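Local coordinates for VgrG protein (Vibrio cholerae O1 biovar el tor, PDB 4GQK) that carries an actin cross-linking toxin domain, captured here with ADP, and probably uses ATP to join actin molecules covalently to one another, at residues A[249-254]-A[314-319]; A[195-200]-A[275-280]; A[17-22]-A[335-340]. One frame throughout, in Å; residues are numbered along the deposited sequence.

Contact 1 of 3, residues A[249-254]-A[314-319]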
loop_
_atom_site.group_PDB
_atom_site.type_symbol
_atom_site.label_atom_id
_atom_site.label_comp_id
_atom_site.label_asym_id
_atom_site.label_seq_id
_atom_site.Cartn_x
_atom_site.Cartn_y
_atom_site.Cartn_z
ATOM N N ILE A 249 -11.696 -8.103 16.812
ATOM C CA ILE A 249 -10.316 -7.714 17.131
ATOM C C ILE A 249 -9.881 -8.555 18.310
ATOM O O ILE A 249 -10.502 -8.462 19.368
ATOM C CB ILE A 249 -10.184 -6.193 17.473
ATOM C CG1 ILE A 249 -10.756 -5.264 16.372
ATOM C CG2 ILE A 249 -8.734 -5.805 17.907
ATOM C CD1 ILE A 249 -9.971 -5.133 15.142
ATOM N N ASN A 250 -8.809 -9.362 18.140
ATOM C CA ASN A 250 -8.275 -10.241 19.197
ATOM C C ASN A 250 -9.424 -11.083 19.750
ATOM O O ASN A 250 -10.083 -11.754 18.960
ATOM C CB ASN A 250 -7.535 -9.458 20.303
ATOM C CG ASN A 250 -6.056 -9.668 20.329
ATOM O OD1 ASN A 250 -5.439 -10.081 19.347
ATOM N ND2 ASN A 250 -5.456 -9.333 21.448
ATOM N N GLU A 251 -9.742 -10.942 21.051
ATOM C CA GLU A 251 -10.860 -11.639 21.684
ATOM C C GLU A 251 -12.131 -10.774 21.799
ATOM O O GLU A 251 -13.110 -11.231 22.385
ATOM C CB GLU A 251 -10.443 -12.201 23.055
ATOM C CG GLU A 251 -9.432 -13.335 22.953
ATOM C CD GLU A 251 -8.845 -13.806 24.266
ATOM O OE1 GLU A 251 -9.620 -14.237 25.151
ATOM O OE2 GLU A 251 -7.601 -13.775 24.398
ATOM N N TRP A 252 -12.132 -9.541 21.228
ATOM C CA TRP A 252 -13.312 -8.674 21.283
ATOM C C TRP A 252 -14.376 -9.108 20.292
ATOM O O TRP A 252 -14.103 -9.295 19.107
ATOM C CB TRP A 252 -12.977 -7.182 21.130
ATOM C CG TRP A 252 -14.173 -6.288 21.304
ATOM C CD1 TRP A 252 -14.785 -5.960 22.477
ATOM C CD2 TRP A 252 -14.936 -5.658 20.262
ATOM N NE1 TRP A 252 -15.859 -5.135 22.237
ATOM C CE2 TRP A 252 -15.950 -4.900 20.887
ATOM C CE3 TRP A 252 -14.827 -5.618 18.858
ATOM C CZ2 TRP A 252 -16.866 -4.133 20.156
ATOM C CZ3 TRP A 252 -15.714 -4.835 18.139
ATOM C CH2 TRP A 252 -16.723 -4.107 18.785
ATOM N N ASP A 253 -15.587 -9.291 20.809
ATOM C CA ASP A 253 -16.742 -9.736 20.053
ATOM C C ASP A 253 -17.720 -8.568 19.868
ATOM O O ASP A 253 -18.335 -8.155 20.848
ATOM C CB ASP A 253 -17.404 -10.942 20.762
ATOM C CG ASP A 253 -18.680 -11.483 20.145
ATOM O OD1 ASP A 253 -19.110 -10.953 19.103
ATOM O OD2 ASP A 253 -19.281 -12.390 20.743
ATOM N N PRO A 254 -17.891 -8.035 18.629
ATOM C CA PRO A 254 -18.834 -6.916 18.431
ATOM C C PRO A 254 -20.269 -7.235 18.838
ATOM O O PRO A 254 -20.975 -6.346 19.319
ATOM C CB PRO A 254 -18.729 -6.615 16.930
ATOM C CG PRO A 254 -18.122 -7.833 16.319
ATOM C CD PRO A 254 -17.207 -8.381 17.364
ATOM N N LEU A 314 -13.127 -3.763 24.505
ATOM C CA LEU A 314 -12.607 -3.197 23.256
ATOM C C LEU A 314 -11.244 -2.529 23.466
ATOM O O LEU A 314 -10.351 -2.743 22.657
ATOM C CB LEU A 314 -13.615 -2.236 22.581
ATOM C CG LEU A 314 -13.231 -1.679 21.191
ATOM C CD1 LEU A 314 -12.837 -2.801 20.200
ATOM C CD2 LEU A 314 -14.343 -0.843 20.628
ATOM N N SER A 315 -11.071 -1.786 24.572
ATOM C CA SER A 315 -9.812 -1.115 24.905
ATOM C C SER A 315 -8.671 -2.096 25.134
ATOM O O SER A 315 -7.621 -1.910 24.535
ATOM C CB SER A 315 -9.985 -0.230 26.132
ATOM O OG SER A 315 -11.008 0.723 25.914
ATOM N N LYS A 316 -8.872 -3.136 25.988
ATOM C CA LYS A 316 -7.874 -4.171 26.300
ATOM C C LYS A 316 -7.467 -4.903 25.002
ATOM O O LYS A 316 -6.276 -5.025 24.714
ATOM C CB LYS A 316 -8.433 -5.149 27.371
ATOM C CG LYS A 316 -7.547 -6.355 27.733
ATOM C CD LYS A 316 -8.283 -7.704 27.610
ATOM C CE LYS A 316 -7.337 -8.883 27.711
ATOM N NZ LYS A 316 -7.682 -9.966 26.747
ATOM N N ASN A 317 -8.462 -5.312 24.195
ATOM C CA ASN A 317 -8.230 -6.035 22.948
ATOM C C ASN A 317 -7.504 -5.257 21.873
ATOM O O ASN A 317 -6.625 -5.818 21.232
ATOM C CB ASN A 317 -9.493 -6.706 22.438
ATOM C CG ASN A 317 -9.855 -7.931 23.244
ATOM O OD1 ASN A 317 -9.244 -9.003 23.118
ATOM N ND2 ASN A 317 -10.830 -7.796 24.115
ATOM N N VAL A 318 -7.823 -3.965 21.695
ATOM C CA VAL A 318 -7.123 -3.111 20.716
ATOM C C VAL A 318 -5.679 -2.898 21.183
ATOM O O VAL A 318 -4.742 -3.135 20.414
ATOM C CB VAL A 318 -7.892 -1.782 20.426
ATOM C CG1 VAL A 318 -7.013 -0.759 19.710
ATOM C CG2 VAL A 318 -9.158 -2.067 19.610
ATOM N N PHE A 319 -5.514 -2.552 22.477
ATOM C CA PHE A 319 -4.209 -2.361 23.096
ATOM C C PHE A 319 -3.337 -3.607 22.962
ATOM O O PHE A 319 -2.230 -3.478 22.456
ATOM C CB PHE A 319 -4.321 -1.897 24.567
ATOM C CG PHE A 319 -2.994 -1.504 25.171
ATOM C CD1 PHE A 319 -2.499 -0.211 25.023
ATOM C CD2 PHE A 319 -2.210 -2.438 25.844
ATOM C CE1 PHE A 319 -1.251 0.147 25.549
ATOM C CE2 PHE A 319 -0.954 -2.082 26.361
ATOM C CZ PHE A 319 -0.492 -0.786 26.222
#

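Contact 2 of 3, residues A[195-200]-A[275-280]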
loop_
_atom_site.group_PDB
_atom_site.type_symbol
_atom_site.label_atom_id
_atom_site.label_comp_id
_atom_site.label_asym_id
_atom_site.label_seq_id
_atom_site.Cartn_x
_atom_site.Cartn_y
_atom_site.Cartn_z
ATOM N N LEU A 195 0.373 14.060 5.567
ATOM C CA LEU A 195 0.125 12.878 6.384
ATOM C C LEU A 195 -0.583 13.224 7.700
ATOM O O LEU A 195 -1.517 12.525 8.092
ATOM C CB LEU A 195 1.435 12.093 6.642
ATOM C CG LEU A 195 2.103 11.443 5.415
ATOM C CD1 LEU A 195 3.381 10.820 5.787
ATOM C CD2 LEU A 195 1.209 10.397 4.782
ATOM N N GLU A 196 -0.178 14.321 8.347
ATOM C CA GLU A 196 -0.762 14.777 9.612
ATOM C C GLU A 196 -2.193 15.319 9.438
ATOM O O GLU A 196 -2.923 15.471 10.427
ATOM C CB GLU A 196 0.148 15.815 10.281
ATOM C CG GLU A 196 1.426 15.246 10.874
ATOM C CD GLU A 196 2.510 16.282 11.095
ATOM O OE1 GLU A 196 2.165 17.477 11.210
ATOM O OE2 GLU A 196 3.704 15.909 11.131
ATOM N N SER A 197 -2.602 15.579 8.180
ATOM C CA SER A 197 -3.956 16.027 7.865
ATOM C C SER A 197 -4.943 14.845 7.821
ATOM O O SER A 197 -6.140 15.085 7.645
ATOM C CB SER A 197 -4.000 16.838 6.569
ATOM O OG SER A 197 -3.935 16.020 5.407
ATOM N N ALA A 198 -4.454 13.578 7.999
ATOM C CA ALA A 198 -5.322 12.396 8.042
ATOM C C ALA A 198 -6.385 12.624 9.124
ATOM O O ALA A 198 -6.052 13.130 10.209
ATOM C CB ALA A 198 -4.524 11.141 8.343
ATOM N N PRO A 199 -7.678 12.367 8.813
ATOM C CA PRO A 199 -8.747 12.646 9.798
ATOM C C PRO A 199 -8.630 11.893 11.117
ATOM O O PRO A 199 -9.125 12.378 12.138
ATOM C CB PRO A 199 -10.039 12.289 9.054
ATOM C CG PRO A 199 -9.682 12.278 7.619
ATOM C CD PRO A 199 -8.239 11.824 7.563
ATOM N N TRP A 200 -7.978 10.720 11.097
ATOM C CA TRP A 200 -7.775 9.901 12.283
ATOM C C TRP A 200 -6.671 10.470 13.177
ATOM O O TRP A 200 -6.684 10.205 14.380
ATOM C CB TRP A 200 -7.482 8.441 11.900
ATOM C CG TRP A 200 -6.339 8.245 10.941
ATOM C CD1 TRP A 200 -6.429 8.071 9.590
ATOM C CD2 TRP A 200 -4.939 8.175 11.265
ATOM N NE1 TRP A 200 -5.174 7.893 9.052
ATOM C CE2 TRP A 200 -4.238 7.984 10.054
ATOM C CE3 TRP A 200 -4.205 8.266 12.461
ATOM C CZ2 TRP A 200 -2.836 7.892 10.002
ATOM C CZ3 TRP A 200 -2.821 8.182 12.408
ATOM C CH2 TRP A 200 -2.152 7.991 11.191
ATOM N N TRP A 275 -10.047 4.685 6.473
ATOM C CA TRP A 275 -8.809 5.280 7.011
ATOM C C TRP A 275 -8.420 6.515 6.198
ATOM O O TRP A 275 -7.866 7.466 6.748
ATOM C CB TRP A 275 -7.641 4.269 6.983
ATOM C CG TRP A 275 -7.647 3.292 8.120
ATOM C CD1 TRP A 275 -8.169 2.027 8.117
ATOM C CD2 TRP A 275 -7.049 3.479 9.413
ATOM N NE1 TRP A 275 -7.907 1.406 9.320
ATOM C CE2 TRP A 275 -7.276 2.296 10.155
ATOM C CE3 TRP A 275 -6.371 4.552 10.034
ATOM C CZ2 TRP A 275 -6.856 2.156 11.484
ATOM C CZ3 TRP A 275 -5.929 4.401 11.338
ATOM C CH2 TRP A 275 -6.180 3.221 12.054
ATOM N N GLU A 276 -8.696 6.482 4.875
ATOM C CA GLU A 276 -8.364 7.498 3.861
ATOM C C GLU A 276 -6.854 7.520 3.578
ATOM O O GLU A 276 -6.435 7.315 2.441
ATOM C CB GLU A 276 -8.910 8.900 4.199
ATOM C CG GLU A 276 -10.431 8.986 4.215
ATOM C CD GLU A 276 -10.979 10.344 4.601
ATOM O OE1 GLU A 276 -12.041 10.382 5.264
ATOM O OE2 GLU A 276 -10.351 11.370 4.253
ATOM N N ILE A 277 -6.052 7.764 4.621
ATOM C CA ILE A 277 -4.592 7.717 4.613
ATOM C C ILE A 277 -4.328 6.488 5.499
ATOM O O ILE A 277 -4.463 6.559 6.726
ATOM C CB ILE A 277 -3.923 9.048 5.114
ATOM C CG1 ILE A 277 -4.304 10.238 4.183
ATOM C CG2 ILE A 277 -2.382 8.885 5.208
ATOM C CD1 ILE A 277 -3.799 11.632 4.613
ATOM N N LEU A 278 -4.124 5.332 4.844
ATOM C CA LEU A 278 -3.952 4.027 5.492
ATOM C C LEU A 278 -2.544 3.731 6.011
ATOM O O LEU A 278 -1.646 3.560 5.198
ATOM C CB LEU A 278 -4.467 2.907 4.542
ATOM C CG LEU A 278 -4.432 1.462 5.047
ATOM C CD1 LEU A 278 -5.419 1.227 6.162
ATOM C CD2 LEU A 278 -4.641 0.464 3.901
ATOM N N PRO A 279 -2.312 3.634 7.349
ATOM C CA PRO A 279 -0.976 3.230 7.819
ATOM C C PRO A 279 -0.635 1.828 7.271
ATOM O O PRO A 279 -1.460 0.906 7.318
ATOM C CB PRO A 279 -1.099 3.255 9.354
ATOM C CG PRO A 279 -2.350 4.038 9.642
ATOM C CD PRO A 279 -3.255 3.760 8.482
ATOM N N ARG A 280 0.554 1.707 6.664
ATOM C CA ARG A 280 1.038 0.470 6.062
ATOM C C ARG A 280 2.135 -0.210 6.862
ATOM O O ARG A 280 2.557 -1.285 6.469
ATOM C CB ARG A 280 1.494 0.728 4.607
ATOM C CG ARG A 280 0.316 1.008 3.651
ATOM C CD ARG A 280 -0.570 -0.208 3.393
ATOM N NE ARG A 280 0.159 -1.237 2.641
ATOM C CZ ARG A 280 0.544 -2.408 3.140
ATOM N NH1 ARG A 280 0.227 -2.744 4.387
ATOM N NH2 ARG A 280 1.216 -3.266 2.387
#

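Contact 3 of 3, residues A[17-22]-A[335-340]. With ADP (adenosine-5'-diphosphate), chain B.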
loop_
_atom_site.group_PDB
_atom_site.type_symbol
_atom_site.label_atom_id
_atom_site.label_comp_id
_atom_site.label_asym_id
_atom_site.label_seq_id
_atom_site.Cartn_x
_atom_site.Cartn_y
_atom_site.Cartn_z
ATOM N N PRO A 17 13.559 -1.660 -3.145
ATOM C CA PRO A 17 14.638 -1.114 -2.299
ATOM C C PRO A 17 13.963 -0.696 -0.978
ATOM O O PRO A 17 12.782 -0.316 -0.978
ATOM C CB PRO A 17 15.150 0.098 -3.085
ATOM C CG PRO A 17 14.064 0.455 -4.032
ATOM C CD PRO A 17 13.278 -0.788 -4.313
ATOM N N THR A 18 14.659 -0.879 0.145
ATOM C CA THR A 18 14.111 -0.593 1.468
ATOM C C THR A 18 14.551 0.765 2.013
ATOM O O THR A 18 13.837 1.347 2.828
ATOM C CB THR A 18 14.450 -1.739 2.440
ATOM O OG1 THR A 18 15.867 -1.955 2.471
ATOM C CG2 THR A 18 13.727 -3.032 2.103
ATOM N N HIS A 19 15.716 1.270 1.562
ATOM C CA HIS A 19 16.302 2.520 2.052
ATOM C C HIS A 19 16.269 3.725 1.122
ATOM O O HIS A 19 16.641 3.629 -0.048
ATOM C CB HIS A 19 17.735 2.293 2.567
ATOM C CG HIS A 19 18.265 3.463 3.346
ATOM N ND1 HIS A 19 17.995 3.613 4.691
ATOM C CD2 HIS A 19 18.959 4.542 2.921
ATOM C CE1 HIS A 19 18.558 4.755 5.046
ATOM N NE2 HIS A 19 19.157 5.342 4.019
ATOM N N PHE A 20 15.885 4.880 1.677
ATOM C CA PHE A 20 15.888 6.172 0.994
ATOM C C PHE A 20 16.463 7.238 1.924
ATOM O O PHE A 20 16.243 7.152 3.128
ATOM C CB PHE A 20 14.489 6.551 0.487
ATOM C CG PHE A 20 14.040 5.610 -0.608
ATOM C CD1 PHE A 20 14.487 5.776 -1.918
ATOM C CD2 PHE A 20 13.227 4.518 -0.318
ATOM C CE1 PHE A 20 14.118 4.876 -2.917
ATOM C CE2 PHE A 20 12.858 3.620 -1.314
ATOM C CZ PHE A 20 13.301 3.810 -2.610
ATOM N N PRO A 21 17.228 8.226 1.416
ATOM C CA PRO A 21 17.803 9.250 2.313
ATOM C C PRO A 21 16.771 10.086 3.065
ATOM O O PRO A 21 17.021 10.531 4.184
ATOM C CB PRO A 21 18.622 10.135 1.353
ATOM C CG PRO A 21 18.011 9.916 0.020
ATOM C CD PRO A 21 17.618 8.471 0.012
ATOM N N LYS A 22 15.629 10.324 2.419
ATOM C CA LYS A 22 14.535 11.152 2.909
ATOM C C LYS A 22 13.198 10.469 2.585
ATOM O O LYS A 22 13.176 9.250 2.408
ATOM C CB LYS A 22 14.623 12.542 2.241
ATOM C CG LYS A 22 15.800 13.402 2.701
ATOM C CD LYS A 22 15.931 14.675 1.871
ATOM C CE LYS A 22 16.821 14.493 0.663
ATOM N NZ LYS A 22 16.486 15.450 -0.422
ATOM N N ASN A 335 10.185 -3.185 6.921
ATOM C CA ASN A 335 11.648 -3.182 6.768
ATOM C C ASN A 335 12.166 -1.945 5.996
ATOM O O ASN A 335 13.334 -1.913 5.588
ATOM C CB ASN A 335 12.086 -4.479 6.080
ATOM C CG ASN A 335 11.532 -4.670 4.684
ATOM O OD1 ASN A 335 10.592 -3.988 4.243
ATOM N ND2 ASN A 335 12.098 -5.622 3.963
ATOM N N ALA A 336 11.305 -0.923 5.798
ATOM C CA ALA A 336 11.661 0.308 5.095
ATOM C C ALA A 336 12.416 1.245 6.061
ATOM O O ALA A 336 12.063 1.327 7.244
ATOM C CB ALA A 336 10.411 0.991 4.557
ATOM N N THR A 337 13.493 1.909 5.570
ATOM C CA THR A 337 14.335 2.789 6.386
ATOM C C THR A 337 14.595 4.146 5.710
ATOM O O THR A 337 14.386 4.282 4.507
ATOM C CB THR A 337 15.635 2.082 6.822
ATOM O OG1 THR A 337 16.377 1.687 5.669
ATOM C CG2 THR A 337 15.397 0.891 7.748
ATOM N N VAL A 338 15.026 5.155 6.507
ATOM C CA VAL A 338 15.319 6.536 6.084
ATOM C C VAL A 338 16.610 7.047 6.762
ATOM O O VAL A 338 17.030 6.509 7.791
ATOM C CB VAL A 338 14.085 7.483 6.321
ATOM C CG1 VAL A 338 14.449 8.961 6.339
ATOM C CG2 VAL A 338 13.026 7.260 5.273
ATOM N N GLY A 339 17.202 8.084 6.178
ATOM C CA GLY A 339 18.398 8.723 6.705
ATOM C C GLY A 339 19.676 8.141 6.160
ATOM O O GLY A 339 19.772 7.845 4.965
ATOM N N ASP A 340 20.674 8.014 7.043
ATOM C CA ASP A 340 22.000 7.499 6.738
ATOM C C ASP A 340 21.920 5.987 6.510
ATOM O O ASP A 340 21.404 5.271 7.359
ATOM C CB ASP A 340 22.955 7.835 7.900
ATOM C CG ASP A 340 24.435 7.528 7.705
ATOM O OD1 ASP A 340 24.771 6.728 6.802
ATOM O OD2 ASP A 340 25.253 8.040 8.500
HETATM P PB ADP B . -0.237 -4.714 -1.348
HETATM O O1B ADP B . 0.581 -5.805 -0.694
HETATM O O2B ADP B . -0.891 -5.335 -2.606
HETATM O O3B ADP B . -1.328 -4.276 -0.353
HETATM P PA ADP B . 2.270 -3.400 -1.863
HETATM O O1A ADP B . 2.909 -4.216 -0.798
HETATM O O2A ADP B . 2.712 -3.994 -3.221
HETATM O O3A ADP B . 0.673 -3.452 -1.741
HETATM O "O5'" ADP B . 2.731 -1.892 -1.663
HETATM C "C5'" ADP B . 2.373 -1.049 -2.753
HETATM C "C4'" ADP B . 3.156 0.232 -2.772
HETATM O "O4'" ADP B . 4.138 0.285 -1.714
HETATM C "C3'" ADP B . 3.896 0.548 -4.067
HETATM O "O3'" ADP B . 3.411 1.781 -4.563
HETATM C "C2'" ADP B . 5.355 0.610 -3.627
HETATM O "O2'" ADP B . 6.154 1.483 -4.398
HETATM C "C1'" ADP B . 5.172 1.092 -2.212
HETATM N N9 ADP B . 6.329 1.127 -1.332
HETATM C C8 ADP B . 7.139 0.091 -0.969
HETATM N N7 ADP B . 8.229 0.465 -0.345
HETATM C C5 ADP B . 8.106 1.848 -0.266
HETATM C C6 ADP B . 8.917 2.840 0.335
HETATM N N6 ADP B . 10.104 2.582 0.935
HETATM N N1 ADP B . 8.500 4.129 0.243
HETATM C C2 ADP B . 7.371 4.394 -0.420
HETATM N N3 ADP B . 6.533 3.535 -1.006
HETATM C C4 ADP B . 6.948 2.265 -0.880
HETATM O O HOH W 1 16.836 -0.612 4.630
#

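Contact 1 of 3, residues A[249-254]-A[314-319]
Glu251 and Asn317 make the single hydrogen bond of this contact: the backbone N of Glu251 gives its hydrogen to OD1 of Asn317 over 2.9 Å. The donor stands 54° above the carbonyl plane of the amide and the bond is bent. Beside it, Leu314 lays CD1 over the centre of the Trp252 six-membered ring, 3.7 Å from its centroid, a CH-pi contact; Pro254 N lies over the opposite face, toward its rim. The indole gets there because its CG is anti to the backbone N (chi1 -175°). Farther along the helix, CG2 of Ile249 touches CG2 of Val318 at 4.1 Å.

Residues 249 to 252 form a type II' turn, closed by Trp252 N to Ile249 O at 2.7 Å, which presents the Glu251 N-H to helix 312-323. Asn317 ND2 is bonded back to Ser313 O, so both ends of its amide are held, and Trp252 NE1 reaches Glu257. At the exposed margin Glu251 OE2 and Lys316 NZ stay 4.5 Å apart, beyond a salt bridge. Asparagine thus suits a buried helix position facing a turn: its one side chain serves helix carbonyl and turn N-H, while Trp252 on Leu314 and Ile249 on Val318 add apolar packing.

Contact 2 of 3, residues A[195-200]-A[275-280]
A largely buried, tryptophan-centred packing contact joins the end of helix 190-196 and the loop after it to the turn from helix 269-275 into strand 277-279. Trp200 NE1 donates to the carbonyl O of Ile277 at 2.8 Å, in the plane of that carbonyl, although the oxygen sits 21° out of the indole plane. Tryptophan suits the place because it satisfies a backbone carbonyl while keeping a broad apolar surface. One face of the ring takes Ala198 CB near its rim; the opposite face takes the edge of Trp275 in an edge-to-face pair, the planes at 75° and CE3 of Trp275 3.5 Å from CD1 of Trp200. CG of Trp200 lies between its backbone N and carbonyl carbon (chi1 54°), which turns the indole toward 275-280.

The two branches of Ile277 go to different partners: CD1 touches Ala198 CB at 3.8 Å, and CG2 meets CD2 of Leu195 at 3.9 Å. The methyl of Ala198 is small enough to sit between Ile277 CD1 and the Trp200 face. At the exposed side CG of Pro199 rests 3.5 Å from OE2 of Glu276, whose positive phi turns the chain into the strand. Pro279 CD lies over a Trp275 face, and the strand leads into Arg280 of the ADP pocket.

Helix 221-245 touches both tryptophans through Lys237; Phe350 and Phe352 of the antiparallel strand 344-352 touch Leu195 and Ile277.

Contact 3 of 3, residues A[17-22]-A[335-340]
His19 faces Thr337 across a short parallel pairing, and its ring makes both side-chain hydrogen bonds across the contact. CB and CG both lie near OG1 of Thr337, and CG, anti to the backbone N (chi1 -167°), swings the imidazole along the partner strand. ND1 meets Thr337 OG1 at 2.7 Å near the ring plane, a hydrogen bond either atom could donate. CE1 comes within 3.5 Å of C of Val338, and CD2 lies 4.0 Å from O of Gly339. At the tip NE2 donates to O of Gly339 at 2.7 Å; that oxygen lies in the ring plane, but the nitrogen stands 58° out of the carbonyl plane. Histidine suits the place: a bond at each nitrogen fixes the ring's rotation. A water bridges Thr337 OG1 to OG1 of Thr18.

The backbones join through Thr337 N to Thr18 O at 2.8 Å and, longer, Phe20 N to Thr337 O at 3.3 Å; the bonds of Gly339 N to the carbonyls of Phe20 and Pro21 are weak. The backbone angles of Gly339 would jam a side chain against the preceding carbonyl. Phe20 projects from the other face of the pairing, its CE2 edge 3.7 Å from ADP N6. The motif is a parallel beta bridge, His19 with Thr337, at the edge of strand 337-339, which also pairs with strand 344-352; Phe20 and Ala336 line the adenine end of the nucleotide pocket.

In the fold
From the N terminus, residues 17-22 wait until 335-340 for their partner, so contact 3 closes the longest loop, and the other two contacts lie wholly within it. Contact 2 opens next at 195-200; before 275-280 closes it, the chain has already passed 249-254, whose partner 314-319 comes later, so contacts 1 and 2 cross. Contact 1 ties the loop after helix 221-245 to helix 312-323. Contacts 2 and 3 reach strands that both pair with strand 344-352, with centres about 21 Å apart. Contact 1 lies farther out, its centre about 33 Å from that of contact 3.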